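Local coordinates for protein peptidoglycan D,D-transpeptidase FtsI (Burkholderia pseudomallei, PDB 6HZI) that probably cross-links the peptide stems of peptidoglycan as a penicillin-binding transpeptidase, the enzyme class targeted by beta-lactam antibiotics, at residues His30-Ala35 with Ser295-Thr300. Numbering follows the deposited sequence.
Sequences HAKAGA and SVDEPT
Lys-32 lays its aliphatic chain alongside Asp-297 and at a slant across Glu-298, its CD 3.9 Å from Asp-297 OD2. CG of Lys-32 stands opposite its backbone N (chi1 154°) and the chain runs extended from there, which carries the ammonium near the two carboxylates without closing a salt bridge: NZ stays 4.7 Å from Asp-297 OD2. Glu-298 appears to pair with Lys-264, though the placement of its OE2 is less certain. On the backbone, Lys-32 N donates to Asp-297 O with a bent N-H...O angle of 141°, just where the strand pairing gives way to loop. Beyond it the pairing is regular: Asp-297 N reaches Ala-33 O at 2.7 Å, and Ala-35 and Ser-295 exchange two bonds, Ala-35 N lying in the carbonyl plane of Ser-295. These backbone bonds, with segment axes at 168°, mark strands 33-40 and 290-297 as antiparallel neighbours within the central sheet of the penicillin-binding transpeptidase fold. Gly-34 faces Val-296 as the non-hydrogen-bonded pair, its CA 3.2 Å from Ser-295 O in a CA-H...O contact. The methyl of Ala-31 lies 3.6 Å from Val-296 CG1, while Val-309 packs against both Val-296 and Pro-299. A Schellman motif at His-30 ends helix 12-28; there Thr-300 OG1 donates to His-30 O over 3.2 Å, approaching from outside the carbonyl plane, and Thr-301 binds His-30 ND1.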
loop_
_atom_site.group_PDB
_atom_site.type_symbol
_atom_site.label_atom_id
_atom_site.label_comp_id
_atom_site.label_asym_id
_atom_site.label_seq_id
_atom_site.Cartn_x
_atom_site.Cartn_y
_atom_site.Cartn_z
ATOM N N HIS A 30 10.437 -8.857 -17.918
ATOM C CA HIS A 30 10.561 -10.345 -17.981
ATOM C C HIS A 30 10.296 -10.895 -16.589
ATOM O O HIS A 30 11.188 -11.544 -16.025
ATOM C CB HIS A 30 11.920 -10.804 -18.556
ATOM C CG HIS A 30 12.169 -10.274 -19.925
ATOM N ND1 HIS A 30 12.634 -8.957 -20.149
ATOM C CD2 HIS A 30 11.946 -10.824 -21.140
ATOM C CE1 HIS A 30 12.699 -8.737 -21.458
ATOM N NE2 HIS A 30 12.284 -9.869 -22.088
ATOM N N ALA A 31 9.118 -10.588 -16.050
ATOM C CA ALA A 31 8.751 -10.933 -14.663
ATOM C C ALA A 31 8.049 -12.274 -14.716
ATOM O O ALA A 31 7.646 -12.644 -15.832
ATOM C CB ALA A 31 7.877 -9.863 -14.063
ATOM N N LYS A 32 7.888 -12.929 -13.565
ATOM C CA LYS A 32 7.148 -14.211 -13.463
ATOM C C LYS A 32 5.630 -13.962 -13.579
ATOM O O LYS A 32 4.890 -14.875 -14.054
ATOM C CB LYS A 32 7.565 -14.907 -12.160
ATOM C CG LYS A 32 6.561 -15.871 -11.554
ATOM C CD LYS A 32 7.080 -16.608 -10.332
ATOM C CE LYS A 32 6.249 -17.850 -10.062
ATOM N NZ LYS A 32 6.558 -18.476 -8.754
ATOM N N ALA A 33 5.155 -12.794 -13.134
ATOM C CA ALA A 33 3.722 -12.539 -12.842
ATOM C C ALA A 33 3.488 -11.120 -12.306
ATOM O O ALA A 33 4.399 -10.459 -11.727
ATOM C CB ALA A 33 3.192 -13.553 -11.852
ATOM N N GLY A 34 2.254 -10.678 -12.460
ATOM C CA GLY A 34 1.836 -9.347 -12.019
ATOM C C GLY A 34 0.398 -9.352 -11.556
ATOM O O GLY A 34 -0.374 -10.215 -12.020
ATOM N N ALA A 35 0.039 -8.392 -10.700
ATOM C CA ALA A 35 -1.358 -8.165 -10.272
ATOM C C ALA A 35 -1.565 -6.663 -10.136
ATOM O O ALA A 35 -0.575 -5.930 -9.840
ATOM C CB ALA A 35 -1.610 -8.916 -8.999
ATOM N N SER A 295 1.536 -5.021 -8.149
ATOM C CA SER A 295 2.591 -5.959 -7.691
ATOM C C SER A 295 3.209 -6.700 -8.898
ATOM O O SER A 295 2.453 -7.238 -9.733
ATOM C CB SER A 295 2.024 -6.856 -6.632
ATOM O OG SER A 295 3.058 -7.590 -5.992
ATOM N N VAL A 296 4.538 -6.666 -9.033
ATOM C CA VAL A 296 5.300 -7.343 -10.131
ATOM C C VAL A 296 6.239 -8.342 -9.454
ATOM O O VAL A 296 7.161 -7.917 -8.697
ATOM C CB VAL A 296 6.048 -6.338 -11.022
ATOM C CG1 VAL A 296 6.883 -6.983 -12.110
ATOM C CG2 VAL A 296 5.097 -5.330 -11.622
ATOM N N ASP A 297 5.966 -9.628 -9.655
ATOM C CA ASP A 297 6.724 -10.701 -8.997
ATOM C C ASP A 297 7.943 -11.060 -9.853
ATOM O O ASP A 297 7.765 -11.299 -11.067
ATOM C CB ASP A 297 5.814 -11.893 -8.747
ATOM C CG ASP A 297 6.376 -12.786 -7.667
ATOM O OD1 ASP A 297 7.209 -12.276 -6.865
ATOM O OD2 ASP A 297 6.020 -13.985 -7.665
ATOM N N GLU A 298 9.125 -11.096 -9.212
ATOM C CA GLU A 298 10.422 -11.590 -9.748
ATOM C C GLU A 298 10.681 -11.026 -11.120
ATOM O O GLU A 298 10.863 -11.763 -12.083
ATOM C CB GLU A 298 10.461 -13.102 -9.834
ATOM C CG GLU A 298 10.244 -13.765 -8.500
ATOM C CD GLU A 298 10.399 -15.269 -8.602
ATOM O OE1 GLU A 298 10.906 -15.757 -9.681
ATOM O OE2 GLU A 298 9.998 -15.949 -7.608
ATOM N N PRO A 299 10.783 -9.688 -11.208
ATOM C CA PRO A 299 11.262 -9.031 -12.426
ATOM C C PRO A 299 12.758 -9.323 -12.588
ATOM O O PRO A 299 13.408 -9.646 -11.597
ATOM C CB PRO A 299 11.065 -7.543 -12.141
ATOM C CG PRO A 299 11.132 -7.447 -10.620
ATOM C CD PRO A 299 10.622 -8.768 -10.076
ATOM N N THR A 300 13.279 -9.233 -13.806
ATOM C CA THR A 300 14.672 -9.664 -14.095
ATOM C C THR A 300 15.412 -8.613 -14.918
ATOM O O THR A 300 16.627 -8.769 -15.016
ATOM C CB THR A 300 14.729 -11.046 -14.763
ATOM O OG1 THR A 300 14.272 -10.832 -16.101
ATOM C CG2 THR A 300 13.948 -12.120 -14.021
#